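Local coordinates for StAR-related lipid transfer protein 5 (Homo sapiens, PDB 2R55) that probably binds cholesterol or other sterols and may take part in their transport inside the cell, at residues V62-N67 and F193-L198. Residues are numbered along the deposited sequence; the frame is centred on the assembly and turned at random.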
loop_
_atom_site.group_PDB
_atom_site.type_symbol
_atom_site.label_atom_id
_atom_site.label_comp_id
_atom_site.label_asym_id
_atom_site.label_seq_id
_atom_site.Cartn_x
_atom_site.Cartn_y
_atom_site.Cartn_z
ATOM N N VAL A 62 12.992 -3.122 -9.207
ATOM C CA VAL A 62 14.091 -4.102 -9.264
ATOM C C VAL A 62 13.642 -5.453 -8.650
ATOM O O VAL A 62 14.382 -6.426 -8.676
ATOM C CB VAL A 62 15.436 -3.590 -8.605
ATOM C CG1 VAL A 62 15.923 -2.312 -9.267
ATOM C CG2 VAL A 62 15.289 -3.384 -7.102
ATOM N N GLU A 63 12.430 -5.496 -8.106
ATOM C CA GLU A 63 11.901 -6.699 -7.464
ATOM C C GLU A 63 11.274 -7.703 -8.448
ATOM O O GLU A 63 11.254 -8.896 -8.156
ATOM C CB GLU A 63 10.872 -6.353 -6.378
ATOM C CG GLU A 63 11.346 -5.429 -5.215
ATOM C CD GLU A 63 12.599 -5.899 -4.443
ATOM O OE1 GLU A 63 12.929 -7.095 -4.425
ATOM O OE2 GLU A 63 13.262 -5.029 -3.823
ATOM N N PHE A 64 10.777 -7.218 -9.597
ATOM C CA PHE A 64 10.042 -8.023 -10.583
ATOM C C PHE A 64 9.981 -7.240 -11.908
ATOM O O PHE A 64 10.276 -6.047 -11.917
ATOM C CB PHE A 64 8.644 -8.409 -10.057
ATOM C CG PHE A 64 7.573 -7.360 -10.257
ATOM C CD1 PHE A 64 7.716 -6.078 -9.766
ATOM C CD2 PHE A 64 6.390 -7.689 -10.914
ATOM C CE1 PHE A 64 6.725 -5.121 -9.947
ATOM C CE2 PHE A 64 5.364 -6.738 -11.095
ATOM C CZ PHE A 64 5.535 -5.455 -10.616
ATOM N N PRO A 65 9.612 -7.906 -13.032
ATOM C CA PRO A 65 9.552 -7.207 -14.325
ATOM C C PRO A 65 8.859 -5.829 -14.299
ATOM O O PRO A 65 9.378 -4.896 -14.926
ATOM C CB PRO A 65 8.762 -8.173 -15.204
ATOM C CG PRO A 65 9.086 -9.502 -14.651
ATOM C CD PRO A 65 9.216 -9.323 -13.170
ATOM N N GLY A 66 7.743 -5.693 -13.564
ATOM C CA GLY A 66 6.921 -4.467 -13.571
ATOM C C GLY A 66 7.469 -3.195 -12.921
ATOM O O GLY A 66 8.687 -2.960 -12.879
ATOM N N ASN A 67 6.559 -2.360 -12.418
ATOM C CA ASN A 67 6.930 -1.040 -11.930
ATOM C C ASN A 67 6.654 -0.811 -10.446
ATOM O O ASN A 67 5.907 -1.562 -9.818
ATOM C CB ASN A 67 6.216 0.035 -12.748
ATOM C CG ASN A 67 6.507 -0.061 -14.249
ATOM O OD1 ASN A 67 7.651 -0.216 -14.685
ATOM N ND2 ASN A 67 5.462 0.065 -15.044
ATOM N N PHE A 193 3.555 3.900 -1.659
ATOM C CA PHE A 193 4.125 3.130 -2.739
ATOM C C PHE A 193 3.302 1.891 -3.004
ATOM O O PHE A 193 3.055 1.100 -2.098
ATOM C CB PHE A 193 5.567 2.752 -2.415
ATOM C CG PHE A 193 6.446 3.926 -2.221
ATOM C CD1 PHE A 193 7.007 4.566 -3.309
ATOM C CD2 PHE A 193 6.670 4.433 -0.951
ATOM C CE1 PHE A 193 7.798 5.674 -3.131
ATOM C CE2 PHE A 193 7.463 5.547 -0.769
ATOM C CZ PHE A 193 8.034 6.166 -1.860
ATOM N N PHE A 194 2.877 1.748 -4.257
ATOM C CA PHE A 194 2.229 0.539 -4.751
ATOM C C PHE A 194 3.268 -0.227 -5.533
ATOM O O PHE A 194 3.922 0.332 -6.416
ATOM C CB PHE A 194 1.061 0.917 -5.655
ATOM C CG PHE A 194 -0.152 1.361 -4.907
ATOM C CD1 PHE A 194 -0.131 1.468 -3.515
ATOM C CD2 PHE A 194 -1.304 1.706 -5.583
ATOM C CE1 PHE A 194 -1.264 1.877 -2.821
ATOM C CE2 PHE A 194 -2.436 2.118 -4.889
ATOM C CZ PHE A 194 -2.413 2.203 -3.514
ATOM N N HIS A 195 3.444 -1.497 -5.200
ATOM C CA HIS A 195 4.540 -2.277 -5.762
ATOM C C HIS A 195 4.002 -3.637 -6.063
ATOM O O HIS A 195 4.476 -4.647 -5.543
ATOM C CB HIS A 195 5.641 -2.411 -4.724
ATOM C CG HIS A 195 7.008 -2.582 -5.307
ATOM N ND1 HIS A 195 8.151 -2.391 -4.565
ATOM C CD2 HIS A 195 7.418 -2.911 -6.556
ATOM C CE1 HIS A 195 9.205 -2.606 -5.331
ATOM N NE2 HIS A 195 8.788 -2.922 -6.541
ATOM N N THR A 196 2.989 -3.658 -6.903
ATOM C CA THR A 196 2.095 -4.799 -6.961
ATOM C C THR A 196 2.364 -5.640 -8.170
ATOM O O THR A 196 2.536 -5.111 -9.262
ATOM C CB THR A 196 0.682 -4.294 -7.014
ATOM O OG1 THR A 196 0.409 -3.622 -5.784
ATOM C CG2 THR A 196 -0.314 -5.434 -7.230
ATOM N N ASP A 197 2.416 -6.949 -7.967
ATOM C CA ASP A 197 2.386 -7.879 -9.093
ATOM C C ASP A 197 1.003 -8.501 -9.160
ATOM O O ASP A 197 0.674 -9.425 -8.412
ATOM C CB ASP A 197 3.441 -8.966 -8.951
ATOM C CG ASP A 197 3.474 -9.895 -10.134
ATOM O OD1 ASP A 197 2.847 -9.587 -11.170
ATOM O OD2 ASP A 197 4.139 -10.947 -10.042
ATOM N N LEU A 198 0.177 -7.978 -10.047
ATOM C CA LEU A 198 -1.122 -8.574 -10.294
ATOM C C LEU A 198 -1.041 -10.046 -10.651
ATOM O O LEU A 198 -1.961 -10.809 -10.339
ATOM C CB LEU A 198 -1.861 -7.781 -11.352
ATOM C CG LEU A 198 -2.281 -6.419 -10.764
ATOM C CD1 LEU A 198 -2.862 -5.546 -11.860
ATOM C CD2 LEU A 198 -3.238 -6.568 -9.585
HETATM O O HOH W 1 3.303 -2.702 -10.195
#
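Phe64 reaches from the loop joining strands 54-60 and 67-75 to the side chains of His195 and Asp197 and the carbonyl of Thr196 at the end of strand 188-197. Its chi1 of 84° sets CG between the backbone N and the carbonyl carbon, which sends the ring toward that strand while Gly66 N lies 3.4 Å above one ring face, over its centre. The ring also stacks with His172 of strand 167-180. Its far end, CZ, is 3.3 Å from Thr196 O, and CE2 lies 3.6 Å from Asp197 CB; the ring and the carboxylate are turned 40° apart. His195 CD2 meets Phe64 CE1 at 4.1 Å, with CE1 at the imidazole edge, near its plane. On the far side of NE2 from CD2, Glu63 CG packs at 3.5 Å from His195 CE1, a methylene against the imidazole, for the bend at chi2 (-55°) carries the carboxylate off to a salt bridge with Lys34. His195 itself is held at both nitrogens, ND1 by Pro173 O and NE2 by Ser61 OG.

No direct hydrogen bond joins the segments. Instead, one water at the edge of the Phe64 ring donates to Asn67 O (2.9 Å) and Thr196 O (2.7 Å), bridging where the antiparallel pairing of strands 67-75 and 188-197 runs out in this START domain. Were Phe64 an alanine, the loss of the ring would probably leave a gap between Gly66 N and Thr196 O and His172 without its stacking partner. Cohesion here therefore rests on van der Waals contact and one shared water, while Glu63 OE2 and Asp197 OD1 bond outside the contact, to Lys34 NZ and Ser199 N.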